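Local structure of acyl-CoA dehydrogenase (Thermus thermophilus, 2Z1Q) at residues V465-Q470 against P530-G535; L407-L412 against G480-I485; A517-Q522 against T549-G554; G524-L529 against S543-L548. The protein probably catalyses the FAD-dependent oxidation of saturated acyl-CoA to 2,3-dehydroacyl-CoA, passing the electrons on to an acceptor. All blocks are in the same frame, centred on the assembly; numbering follows the deposited sequence.

How the interactions relate
Followed from the N terminus, the chain opens interaction 2 at 407-412 and closes it at 480-485, a span of 67 residues that includes the whole of helix 445-468. Interaction 1 starts inside that loop, at 465-470, and ends beyond it at 530-535, so the two cross. Interaction 3 (517-522 with 549-554) follows interaction 2 in series, and interaction 4 (524-529 with 543-548) lies wholly within its span; interaction 1 crosses both. Together they tie the helices from 410-413 to 535-547 into one helical body. Interactions 2 and 4 meet where Ala-481 CB touches Val-528 CG2 at 3.6 Å, while interactions 1, 3 and 4 also border the second subunit.

Interaction 1 of 4, residues V465-Q470 against P530-G535; sequences VQKYGQ and PRLVEG
Tyr-468 and Leu-532 form the close-packed part of this contact between the end of helix 445-468 and the loop that joins helices 505-528 and 535-547. The leucine comes in at the rim of the ring, near its plane, with CD2 3.7 Å from Tyr-468 CE1. Leu-532 is buried and also packs on Val-460 and Leu-463 of helix 445-468. Further out, Tyr-468 OH gives a weak hydrogen bond to the backbone oxygen of Arg-531, with OH and O 3.4 Å apart. The phenol and guanidinium planes of this pair are only 18° apart, although the two side chains cross almost at right angles.

The solvent side is held by the exposed Lys-467, which meets mainly backbone atoms of the other segment. With CG anti to the backbone N (chi1 179°), its methylene chain runs over the opposing backbone, and CD lies 3.3 Å from Leu-532 O. A bend at the last torsion then turns the amine back, and Lys-467 NZ ends 3.0 Å from Tyr-468 OH. A phenylalanine in place of Tyr-468 would probably keep the packing on Leu-532 but leave the carbonyl of Arg-531 without its phenol donor.

Arg-531 finds its main partner elsewhere, in a salt bridge with Glu-475, and its side chain also packs on Val-557 of the second subunit. Lys-467 NZ stays 6.0 Å from Arg-531 NE, and Glu-475 probably offsets the positive charge that Arg-531 brings close to Arg-561 of the second subunit. The one assigned bond across the segments is weak, so the phenol probably acts as a modest polar bridge at the edge of an apolar contact.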
loop_
_atom_site.group_PDB
_atom_site.type_symbol
_atom_site.label_atom_id
_atom_site.label_comp_id
_atom_site.label_asym_id
_atom_site.label_seq_id
_atom_site.Cartn_x
_atom_site.Cartn_y
_atom_site.Cartn_z
ATOM N N VAL B 465 -28.307 15.983 -1.653
ATOM C CA VAL B 465 -28.743 17.277 -2.161
ATOM C C VAL B 465 -29.986 17.787 -1.432
ATOM O O VAL B 465 -30.046 18.954 -1.038
ATOM C CB VAL B 465 -29.033 17.212 -3.688
ATOM C CG1 VAL B 465 -29.617 18.529 -4.173
ATOM C CG2 VAL B 465 -27.749 16.912 -4.445
ATOM N N GLN B 466 -30.968 16.910 -1.238
ATOM C CA GLN B 466 -32.206 17.303 -0.568
ATOM C C GLN B 466 -32.034 17.421 0.935
ATOM O O GLN B 466 -32.979 17.211 1.700
ATOM C CB GLN B 466 -33.333 16.308 -0.890
ATOM C CG GLN B 466 -33.113 14.902 -0.350
ATOM C CD GLN B 466 -34.162 13.910 -0.830
ATOM O OE1 GLN B 466 -34.208 13.558 -2.013
ATOM N NE2 GLN B 466 -35.012 13.455 0.088
ATOM N N LYS B 467 -30.822 17.754 1.360
ATOM C CA LYS B 467 -30.537 17.916 2.775
ATOM C C LYS B 467 -29.564 19.054 3.010
ATOM O O LYS B 467 -29.804 19.926 3.836
ATOM C CB LYS B 467 -29.947 16.648 3.368
ATOM C CG LYS B 467 -29.606 16.804 4.842
ATOM C CD LYS B 467 -29.244 15.478 5.476
ATOM C CE LYS B 467 -29.150 15.594 6.989
ATOM N NZ LYS B 467 -28.098 16.553 7.409
ATOM N N TYR B 468 -28.457 19.032 2.281
ATOM C CA TYR B 468 -27.447 20.068 2.431
ATOM C C TYR B 468 -27.518 21.092 1.308
ATOM O O TYR B 468 -26.969 22.183 1.423
ATOM C CB TYR B 468 -26.047 19.445 2.477
ATOM C CG TYR B 468 -25.798 18.559 3.680
ATOM C CD1 TYR B 468 -26.094 17.194 3.656
ATOM C CD2 TYR B 468 -25.276 19.097 4.851
ATOM C CE1 TYR B 468 -25.872 16.391 4.770
ATOM C CE2 TYR B 468 -25.053 18.301 5.975
ATOM C CZ TYR B 468 -25.352 16.954 5.931
ATOM O OH TYR B 468 -25.144 16.190 7.057
ATOM N N GLY B 469 -28.196 20.738 0.222
ATOM C CA GLY B 469 -28.317 21.647 -0.901
ATOM C C GLY B 469 -26.985 22.140 -1.433
ATOM O O GLY B 469 -26.023 21.387 -1.533
ATOM N N GLN B 470 -26.936 23.422 -1.772
ATOM C CA GLN B 470 -25.737 24.056 -2.310
ATOM C C GLN B 470 -24.489 23.835 -1.452
ATOM O O GLN B 470 -23.364 23.971 -1.934
ATOM C CB GLN B 470 -25.988 25.560 -2.510
ATOM C CG GLN B 470 -26.668 26.267 -1.338
ATOM C CD GLN B 470 -28.122 25.849 -1.139
ATOM O OE1 GLN B 470 -28.929 25.891 -2.071
ATOM N NE2 GLN B 470 -28.463 25.454 0.083
ATOM N N PRO B 530 -26.486 7.216 7.368
ATOM C CA PRO B 530 -26.921 7.707 8.681
ATOM C C PRO B 530 -26.659 9.212 8.793
ATOM O O PRO B 530 -27.208 9.890 9.675
ATOM C CB PRO B 530 -26.058 6.899 9.652
ATOM C CG PRO B 530 -25.833 5.606 8.916
ATOM C CD PRO B 530 -25.566 6.070 7.506
ATOM N N ARG B 531 -25.829 9.735 7.887
ATOM C CA ARG B 531 -25.478 11.155 7.871
ATOM C C ARG B 531 -26.541 11.991 7.154
ATOM O O ARG B 531 -26.653 13.207 7.380
ATOM C CB ARG B 531 -24.123 11.355 7.179
ATOM C CG ARG B 531 -23.655 12.803 7.064
ATOM C CD ARG B 531 -23.161 13.367 8.390
ATOM N NE ARG B 531 -22.508 14.659 8.194
ATOM C CZ ARG B 531 -21.751 15.279 9.101
ATOM N NH1 ARG B 531 -21.542 14.729 10.297
ATOM N NH2 ARG B 531 -21.181 16.442 8.808
ATOM N N LEU B 532 -27.323 11.328 6.304
ATOM C CA LEU B 532 -28.368 11.971 5.513
ATOM C C LEU B 532 -29.792 11.718 6.029
ATOM O O LEU B 532 -30.675 12.550 5.851
ATOM C CB LEU B 532 -28.272 11.491 4.065
ATOM C CG LEU B 532 -26.863 11.526 3.468
ATOM C CD1 LEU B 532 -26.876 11.019 2.034
ATOM C CD2 LEU B 532 -26.342 12.947 3.521
ATOM N N VAL B 533 -30.007 10.565 6.654
ATOM C CA VAL B 533 -31.337 10.221 7.164
ATOM C C VAL B 533 -31.321 9.702 8.598
ATOM O O VAL B 533 -30.311 9.174 9.066
ATOM C CB VAL B 533 -32.018 9.147 6.272
ATOM C CG1 VAL B 533 -32.454 9.762 4.952
ATOM C CG2 VAL B 533 -31.059 7.991 6.018
ATOM N N GLU B 534 -32.445 9.862 9.292
ATOM C CA GLU B 534 -32.564 9.389 10.668
ATOM C C GLU B 534 -33.975 8.888 10.973
ATOM O O GLU B 534 -34.890 8.998 10.142
ATOM C CB GLU B 534 -32.208 10.497 11.656
ATOM C CG GLU B 534 -33.103 11.702 11.543
ATOM C CD GLU B 534 -32.943 12.647 12.710
ATOM O OE1 GLU B 534 -33.245 12.235 13.852
ATOM O OE2 GLU B 534 -32.512 13.799 12.482
ATOM N N GLY B 535 -34.134 8.328 12.171
ATOM C CA GLY B 535 -35.425 7.826 12.600
ATOM C C GLY B 535 -36.008 6.725 11.734
ATOM O O GLY B 535 -35.288 5.918 11.150
#

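Interaction 2 of 4, residues L407-L412 against G480-I485; sequences LIPGML and GAVADI
Pro-409 pushes its ring against helix 476-502 as a blunt wedge, and the hollow it fills lies between two successive side chains of that helix, Val-482 and Ala-483. On one side of the notch, Pro-409 CG touches Ala-483 CB at 3.7 Å, with CD almost as near. On the other, the same CG meets Val-482 CG1 at 4.1 Å. Small size matters at Ala-483: its lone methyl is a low bump that lets the chains come close, the CA atoms of Pro-409 and Ala-483 being 5.6 Å apart.

The complementary hollow belongs to segment 407-412. Val-482 CG1, placed anti to the backbone N (chi1 169°), projects between the proline ring and Leu-412 CD2, which stands 4.1 Å from it; the leucine is poorly ordered, so this flank is less certain. At the other flank Ile-408 CB rests 4.0 Å from Ala-483 CB. A type I turn from Leu-407 to Gly-410 presents Ile-408 and Pro-409 together to the helix.

Around this core, Ile-408 also packs on Ser-352 and Ile-353 of helix 348-372, and Leu-412 on Leu-458 and Ala-461 of helix 445-468. Such wholly apolar packing of a turn on a helix belongs to the all-helical C-terminal part of the acyl-CoA dehydrogenase fold, here about 12 Å from a bound FAD, measured from the Pro-409 side chain.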
loop_
_atom_site.group_PDB
_atom_site.type_symbol
_atom_site.label_atom_id
_atom_site.label_comp_id
_atom_site.label_asym_id
_atom_site.label_seq_id
_atom_site.Cartn_x
_atom_site.Cartn_y
_atom_site.Cartn_z
ATOM N N LEU B 407 -14.826 15.391 -7.727
ATOM C CA LEU B 407 -15.267 15.808 -9.055
ATOM C C LEU B 407 -16.260 14.857 -9.721
ATOM O O LEU B 407 -17.192 15.298 -10.391
ATOM C CB LEU B 407 -14.054 15.992 -9.978
ATOM C CG LEU B 407 -13.267 17.311 -9.968
ATOM C CD1 LEU B 407 -12.895 17.704 -8.547
ATOM C CD2 LEU B 407 -12.016 17.154 -10.823
ATOM N N ILE B 408 -16.058 13.559 -9.542
ATOM C CA ILE B 408 -16.928 12.561 -10.151
ATOM C C ILE B 408 -18.417 12.789 -9.861
ATOM O O ILE B 408 -19.232 12.836 -10.781
ATOM C CB ILE B 408 -16.492 11.137 -9.719
ATOM C CG1 ILE B 408 -15.081 10.864 -10.257
ATOM C CG2 ILE B 408 -17.475 10.106 -10.225
ATOM C CD1 ILE B 408 -14.399 9.635 -9.692
ATOM N N PRO B 409 -18.791 12.938 -8.579
ATOM C CA PRO B 409 -20.196 13.164 -8.227
ATOM C C PRO B 409 -20.752 14.470 -8.800
ATOM O O PRO B 409 -21.962 14.708 -8.759
ATOM C CB PRO B 409 -20.170 13.171 -6.699
ATOM C CG PRO B 409 -19.032 12.247 -6.387
ATOM C CD PRO B 409 -17.988 12.711 -7.369
ATOM N N GLY B 410 -19.856 15.303 -9.330
ATOM C CA GLY B 410 -20.239 16.581 -9.903
ATOM C C GLY B 410 -21.541 16.587 -10.681
ATOM O O GLY B 410 -22.504 17.241 -10.280
ATOM N N MET B 411 -21.581 15.863 -11.793
ATOM C CA MET B 411 -22.791 15.818 -12.606
ATOM C C MET B 411 -24.023 15.325 -11.854
ATOM O O MET B 411 -25.129 15.827 -12.075
ATOM C CB MET B 411 -22.562 14.955 -13.852
ATOM C CG MET B 411 -21.375 14.008 -13.752
ATOM S SD MET B 411 -21.614 12.614 -12.648
ATOM C CE MET B 411 -21.709 11.280 -13.850
ATOM N N LEU B 412 -23.838 14.351 -10.966
ATOM C CA LEU B 412 -24.943 13.789 -10.193
ATOM C C LEU B 412 -25.471 14.815 -9.190
ATOM O O LEU B 412 -26.521 14.625 -8.571
ATOM C CB LEU B 412 -24.471 12.529 -9.465
ATOM C CG LEU B 412 -25.476 11.381 -9.366
ATOM C CD1 LEU B 412 -25.986 11.030 -10.757
ATOM C CD2 LEU B 412 -24.814 10.173 -8.724
ATOM N N GLY B 480 -17.502 11.087 -1.600
ATOM C CA GLY B 480 -16.557 10.020 -1.866
ATOM C C GLY B 480 -17.205 8.652 -1.980
ATOM O O GLY B 480 -16.883 7.878 -2.890
ATOM N N ALA B 481 -18.095 8.343 -1.041
ATOM C CA ALA B 481 -18.795 7.068 -1.070
ATOM C C ALA B 481 -19.592 7.030 -2.389
ATOM O O ALA B 481 -19.644 6.010 -3.061
ATOM C CB ALA B 481 -19.729 6.939 0.153
ATOM N N VAL B 482 -20.192 8.155 -2.764
ATOM C CA VAL B 482 -20.943 8.207 -4.021
ATOM C C VAL B 482 -20.021 7.953 -5.222
ATOM O O VAL B 482 -20.370 7.185 -6.116
ATOM C CB VAL B 482 -21.662 9.573 -4.183
ATOM C CG1 VAL B 482 -22.202 9.721 -5.597
ATOM C CG2 VAL B 482 -22.807 9.662 -3.195
ATOM N N ALA B 483 -18.841 8.576 -5.233
ATOM C CA ALA B 483 -17.875 8.398 -6.318
ATOM C C ALA B 483 -17.395 6.954 -6.436
ATOM O O ALA B 483 -17.245 6.432 -7.538
ATOM C CB ALA B 483 -16.675 9.352 -6.123
ATOM N N ASP B 484 -17.169 6.297 -5.301
ATOM C CA ASP B 484 -16.731 4.906 -5.302
ATOM C C ASP B 484 -17.791 3.979 -5.917
ATOM O O ASP B 484 -17.465 2.956 -6.514
ATOM C CB ASP B 484 -16.366 4.463 -3.885
ATOM C CG ASP B 484 -15.084 5.116 -3.392
ATOM O OD1 ASP B 484 -14.154 5.239 -4.218
ATOM O OD2 ASP B 484 -14.996 5.506 -2.204
ATOM N N ILE B 485 -19.058 4.349 -5.791
ATOM C CA ILE B 485 -20.111 3.527 -6.372
ATOM C C ILE B 485 -20.109 3.746 -7.888
ATOM O O ILE B 485 -20.168 2.784 -8.659
ATOM C CB ILE B 485 -21.475 3.884 -5.758
ATOM C CG1 ILE B 485 -21.391 3.687 -4.242
ATOM C CG2 ILE B 485 -22.572 2.995 -6.341
ATOM C CD1 ILE B 485 -22.640 4.031 -3.495
#

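Interaction 3 of 4, residues A517-Q522 against T549-G554; sequences ALDRAQ and TKREPG. Unlike the reference sequence in segment 549-554: Gly-554 (reference Val).
The guanidinium of Arg-551 turns its edge to the carboxylate of Asp-519, while Leu-518 CB lies obliquely to it and the backbone N of Gly-554 sits near its plane at the rim. The grip is side-on. Arg-551 NE bonds to Asp-519 OD1 at 3.1 Å, reaching that oxygen from above the carboxylate plane. Arg-551 NH2 bonds to Asp-519 OD2 at 3.2 Å, on the syn lone pair and fairly straight (161°). A weak third bond joins Arg-551 NH2 to Asp-519 OD1. The two planes are turned 42° apart, so the pairing is twisted rather than coplanar.

Arg-551 reaches the acid with CG between the backbone N and carbonyl carbon (chi1 69°) and the chain extended to NE. Its aliphatic part lies against Leu-518, whose CD2 is 3.6 Å from Arg-551 CB. Nearer the start of the loop, Thr-549 CG2 packs on Ala-521 CB at 3.9 Å. Thr-549 OG1 stands 2.8 Å from Gln-522 OE1, with Ala-545 O and Arg-546 O also within hydrogen-bonding reach of the hydroxyl. One water donates both to Asp-519 OD1 and to Thr-549 O, adding a water-mediated link between helix and loop.

An alanine in place of Arg-551 would probably leave Asp-519 without its counter-charge and take away the aliphatic chain that packs on Leu-518 CD2. Asp-519 also packs on Ala-523 of the second subunit. With two arginine nitrogens and a water serving its carboxylate, Asp-519 is likely to stay ionised, and the bridge pins the irregular loop to helix 505-528 near the subunit boundary.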
loop_
_atom_site.group_PDB
_atom_site.type_symbol
_atom_site.label_atom_id
_atom_site.label_comp_id
_atom_site.label_asym_id
_atom_site.label_seq_id
_atom_site.Cartn_x
_atom_site.Cartn_y
_atom_site.Cartn_z
ATOM N N ALA B 517 -17.596 -5.534 -5.930
ATOM C CA ALA B 517 -18.070 -4.165 -6.089
ATOM C C ALA B 517 -19.413 -3.977 -5.388
ATOM O O ALA B 517 -19.683 -2.912 -4.818
ATOM C CB ALA B 517 -18.204 -3.825 -7.567
ATOM N N LEU B 518 -20.265 -4.999 -5.437
ATOM C CA LEU B 518 -21.566 -4.894 -4.789
ATOM C C LEU B 518 -21.397 -4.821 -3.282
ATOM O O LEU B 518 -22.111 -4.084 -2.612
ATOM C CB LEU B 518 -22.478 -6.071 -5.170
ATOM C CG LEU B 518 -23.496 -5.782 -6.283
ATOM C CD1 LEU B 518 -22.759 -5.403 -7.544
ATOM C CD2 LEU B 518 -24.381 -6.995 -6.537
ATOM N N ASP B 519 -20.440 -5.568 -2.745
ATOM C CA ASP B 519 -20.218 -5.546 -1.306
ATOM C C ASP B 519 -19.745 -4.182 -0.837
ATOM O O ASP B 519 -20.188 -3.690 0.200
ATOM C CB ASP B 519 -19.180 -6.581 -0.897
ATOM C CG ASP B 519 -19.611 -7.987 -1.198
ATOM O OD1 ASP B 519 -20.837 -8.250 -1.244
ATOM O OD2 ASP B 519 -18.715 -8.830 -1.381
ATOM N N ARG B 520 -18.830 -3.602 -1.610
ATOM C CA ARG B 520 -18.262 -2.294 -1.317
ATOM C C ARG B 520 -19.347 -1.231 -1.438
ATOM O O ARG B 520 -19.333 -0.237 -0.714
ATOM C CB ARG B 520 -17.127 -1.986 -2.313
ATOM C CG ARG B 520 -15.782 -1.707 -1.670
ATOM C CD ARG B 520 -14.694 -2.463 -2.392
ATOM N NE ARG B 520 -14.781 -2.287 -3.841
ATOM C CZ ARG B 520 -14.382 -3.199 -4.724
ATOM N NH1 ARG B 520 -13.869 -4.347 -4.308
ATOM N NH2 ARG B 520 -14.513 -2.975 -6.028
ATOM N N ALA B 521 -20.284 -1.448 -2.358
ATOM C CA ALA B 521 -21.387 -0.511 -2.558
ATOM C C ALA B 521 -22.288 -0.490 -1.328
ATOM O O ALA B 521 -22.652 0.580 -0.840
ATOM C CB ALA B 521 -22.200 -0.903 -3.795
ATOM N N GLN B 522 -22.650 -1.669 -0.825
ATOM C CA GLN B 522 -23.520 -1.720 0.344
ATOM C C GLN B 522 -22.842 -1.065 1.542
ATOM O O GLN B 522 -23.416 -0.172 2.164
ATOM C CB GLN B 522 -23.907 -3.166 0.685
ATOM C CG GLN B 522 -24.958 -3.267 1.792
ATOM C CD GLN B 522 -25.622 -4.629 1.885
ATOM O OE1 GLN B 522 -26.329 -5.054 0.966
ATOM N NE2 GLN B 522 -25.399 -5.320 2.998
ATOM N N THR B 549 -28.317 -3.654 -3.731
ATOM C CA THR B 549 -27.013 -4.306 -3.728
ATOM C C THR B 549 -27.154 -5.793 -3.396
ATOM O O THR B 549 -26.168 -6.496 -3.187
ATOM C CB THR B 549 -26.056 -3.628 -2.717
ATOM O OG1 THR B 549 -26.650 -3.603 -1.414
ATOM C CG2 THR B 549 -25.767 -2.205 -3.151
ATOM N N LYS B 550 -28.393 -6.267 -3.365
ATOM C CA LYS B 550 -28.668 -7.665 -3.061
ATOM C C LYS B 550 -28.121 -8.552 -4.176
ATOM O O LYS B 550 -28.302 -8.261 -5.360
ATOM C CB LYS B 550 -30.184 -7.878 -2.917
ATOM C CG LYS B 550 -30.613 -8.595 -1.624
ATOM C CD LYS B 550 -30.216 -7.815 -0.352
ATOM C CE LYS B 550 -30.619 -8.557 0.933
ATOM N NZ LYS B 550 -30.258 -7.810 2.182
ATOM N N ARG B 551 -27.441 -9.628 -3.801
ATOM C CA ARG B 551 -26.888 -10.548 -4.785
ATOM C C ARG B 551 -26.836 -11.956 -4.226
ATOM O O ARG B 551 -26.994 -12.170 -3.025
ATOM C CB ARG B 551 -25.478 -10.123 -5.193
ATOM C CG ARG B 551 -24.433 -10.278 -4.086
ATOM C CD ARG B 551 -23.091 -9.708 -4.516
ATOM N NE ARG B 551 -22.010 -9.969 -3.564
ATOM C CZ ARG B 551 -21.495 -11.175 -3.327
ATOM N NH1 ARG B 551 -21.961 -12.240 -3.972
ATOM N NH2 ARG B 551 -20.496 -11.319 -2.464
ATOM N N GLU B 552 -26.614 -12.915 -5.117
ATOM C CA GLU B 552 -26.514 -14.311 -4.729
ATOM C C GLU B 552 -25.044 -14.673 -4.539
ATOM O O GLU B 552 -24.211 -14.412 -5.404
ATOM C CB GLU B 552 -27.162 -15.204 -5.794
ATOM C CG GLU B 552 -28.686 -15.149 -5.785
ATOM C CD GLU B 552 -29.272 -15.551 -4.436
ATOM O OE1 GLU B 552 -30.045 -14.759 -3.858
ATOM O OE2 GLU B 552 -28.953 -16.656 -3.947
ATOM N N PRO B 553 -24.707 -15.262 -3.382
ATOM C CA PRO B 553 -23.334 -15.663 -3.058
ATOM C C PRO B 553 -22.596 -16.361 -4.209
ATOM O O PRO B 553 -23.082 -17.339 -4.767
ATOM C CB PRO B 553 -23.528 -16.566 -1.840
ATOM C CG PRO B 553 -24.701 -15.915 -1.139
ATOM C CD PRO B 553 -25.637 -15.623 -2.294
ATOM N N GLY B 554 -21.429 -15.833 -4.571
ATOM C CA GLY B 554 -20.630 -16.424 -5.633
ATOM C C GLY B 554 -19.430 -17.113 -5.008
ATOM O O GLY B 554 -18.996 -16.722 -3.928
HETATM O O HOH W 1 -23.839 -7.472 -1.346
#

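Interaction 4 of 4, residues G524-L529 against S543-L548; sequences GALSVL and SAARRL
Ala-545 puts its single methyl among three side chains of segment 524-529, and their conformations decide how it is held. Leu-529 comes nearest, with CD2 3.9 Å from Ala-545 CB; it does so from an unusual conformation, its first torsion (-116°) well away from a staggered position. Leu-526 is more regular: CG is anti to the carbonyl carbon (chi1 -64°) and the chain runs on extended, bringing CD2 to 4.2 Å from Ala-545 CB. The two leucines, three residues apart, thus reach the same methyl. Ala-525 adds a looser touch, its CB 4.5 Å from Ala-545 CB.

The second branch of Leu-526 serves another neighbour. Its CD1 lies 4.3 Å from Arg-546 NE and is set obliquely to the guanidinium, a contact of hydrocarbon with a flat cation rather than a polar bond. Arg-546 keeps its chain extended from CB to NE and turns only at the last torsion, which folds the guanidinium back until its edge faces Ser-543 CA. Its side chain also packs on Pro-553 of the second subunit.

Within helix 524-528, Ser-527 turns OG back to the carbonyl of Gly-524, bonding to its O at 2.7 Å; Ser-527 N approaches that oxygen from the same face.

The axes of helices 524-528 and 543-547 come within 10.0 Å and run nearly antiparallel, at 168°. Consecutive helices joined by a short loop and packed through small and branched apolar side chains make an alpha-alpha hairpin, here part of the C-terminal helical region.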
loop_
_atom_site.group_PDB
_atom_site.type_symbol
_atom_site.label_atom_id
_atom_site.label_comp_id
_atom_site.label_asym_id
_atom_site.label_seq_id
_atom_site.Cartn_x
_atom_site.Cartn_y
_atom_site.Cartn_z
ATOM N N GLY B 524 -20.264 1.038 1.667
ATOM C CA GLY B 524 -20.090 2.473 1.485
ATOM C C GLY B 524 -21.368 3.289 1.625
ATOM O O GLY B 524 -21.385 4.315 2.325
ATOM N N ALA B 525 -22.437 2.858 0.953
ATOM C CA ALA B 525 -23.706 3.583 1.030
ATOM C C ALA B 525 -24.173 3.616 2.482
ATOM O O ALA B 525 -24.578 4.658 3.002
ATOM C CB ALA B 525 -24.774 2.907 0.134
ATOM N N LEU B 526 -24.094 2.475 3.152
ATOM C CA LEU B 526 -24.524 2.406 4.539
ATOM C C LEU B 526 -23.609 3.123 5.519
ATOM O O LEU B 526 -23.996 3.362 6.665
ATOM C CB LEU B 526 -24.685 0.946 4.968
ATOM C CG LEU B 526 -25.771 0.180 4.215
ATOM C CD1 LEU B 526 -25.682 -1.306 4.553
ATOM C CD2 LEU B 526 -27.135 0.754 4.575
ATOM N N SER B 527 -22.402 3.471 5.085
ATOM C CA SER B 527 -21.470 4.152 5.972
ATOM C C SER B 527 -21.649 5.665 5.914
ATOM O O SER B 527 -21.106 6.390 6.749
ATOM C CB SER B 527 -20.021 3.784 5.621
ATOM O OG SER B 527 -19.632 4.338 4.376
ATOM N N VAL B 528 -22.413 6.140 4.931
ATOM C CA VAL B 528 -22.659 7.576 4.800
ATOM C C VAL B 528 -24.135 7.942 4.815
ATOM O O VAL B 528 -24.486 9.119 4.763
ATOM C CB VAL B 528 -22.018 8.161 3.507
ATOM C CG1 VAL B 528 -20.511 7.976 3.547
ATOM C CG2 VAL B 528 -22.618 7.504 2.268
ATOM N N LEU B 529 -25.005 6.945 4.896
ATOM C CA LEU B 529 -26.440 7.194 4.906
ATOM C C LEU B 529 -26.956 7.761 6.237
ATOM O O LEU B 529 -27.771 8.686 6.249
ATOM C CB LEU B 529 -27.179 5.911 4.527
ATOM C CG LEU B 529 -27.985 5.942 3.220
ATOM C CD1 LEU B 529 -27.556 7.083 2.300
ATOM C CD2 LEU B 529 -27.808 4.610 2.535
ATOM N N SER B 543 -33.013 -0.160 3.913
ATOM C CA SER B 543 -33.503 -1.358 3.250
ATOM C C SER B 543 -33.408 -1.178 1.735
ATOM O O SER B 543 -33.133 -2.130 1.008
ATOM C CB SER B 543 -34.952 -1.641 3.650
ATOM O OG SER B 543 -35.035 -1.955 5.031
ATOM N N ALA B 544 -33.618 0.040 1.250
ATOM C CA ALA B 544 -33.536 0.255 -0.188
ATOM C C ALA B 544 -32.098 0.104 -0.668
ATOM O O ALA B 544 -31.852 -0.444 -1.744
ATOM C CB ALA B 544 -34.064 1.623 -0.550
ATOM N N ALA B 545 -31.153 0.588 0.133
ATOM C CA ALA B 545 -29.746 0.492 -0.223
ATOM C C ALA B 545 -29.326 -0.975 -0.292
ATOM O O ALA B 545 -28.516 -1.361 -1.136
ATOM C CB ALA B 545 -28.893 1.246 0.803
ATOM N N ARG B 546 -29.890 -1.801 0.584
ATOM C CA ARG B 546 -29.545 -3.219 0.603
ATOM C C ARG B 546 -30.101 -3.978 -0.589
ATOM O O ARG B 546 -29.411 -4.807 -1.181
ATOM C CB ARG B 546 -30.041 -3.885 1.888
ATOM C CG ARG B 546 -29.445 -3.301 3.157
ATOM C CD ARG B 546 -29.711 -4.195 4.362
ATOM N NE ARG B 546 -29.222 -3.596 5.603
ATOM C CZ ARG B 546 -29.839 -2.617 6.255
ATOM N NH1 ARG B 546 -29.313 -2.131 7.374
ATOM N NH2 ARG B 546 -30.993 -2.135 5.801
ATOM N N ARG B 547 -31.350 -3.712 -0.946
ATOM C CA ARG B 547 -31.948 -4.409 -2.075
ATOM C C ARG B 547 -31.246 -4.040 -3.367
ATOM O O ARG B 547 -31.086 -4.874 -4.255
ATOM C CB ARG B 547 -33.448 -4.099 -2.186
ATOM C CG ARG B 547 -33.816 -2.632 -2.015
ATOM C CD ARG B 547 -35.309 -2.403 -2.268
ATOM N NE ARG B 547 -35.653 -2.615 -3.674
ATOM C CZ ARG B 547 -35.284 -1.803 -4.659
ATOM N NH1 ARG B 547 -34.574 -0.715 -4.388
ATOM N NH2 ARG B 547 -35.609 -2.081 -5.915
ATOM N N LEU B 548 -30.816 -2.791 -3.464
ATOM C CA LEU B 548 -30.131 -2.335 -4.660
ATOM C C LEU B 548 -28.744 -2.951 -4.778
ATOM O O LEU B 548 -28.082 -2.805 -5.804
ATOM C CB LEU B 548 -30.043 -0.802 -4.679
ATOM C CG LEU B 548 -31.315 -0.026 -5.045
ATOM C CD1 LEU B 548 -31.027 1.454 -4.970
ATOM C CD2 LEU B 548 -31.786 -0.389 -6.450
#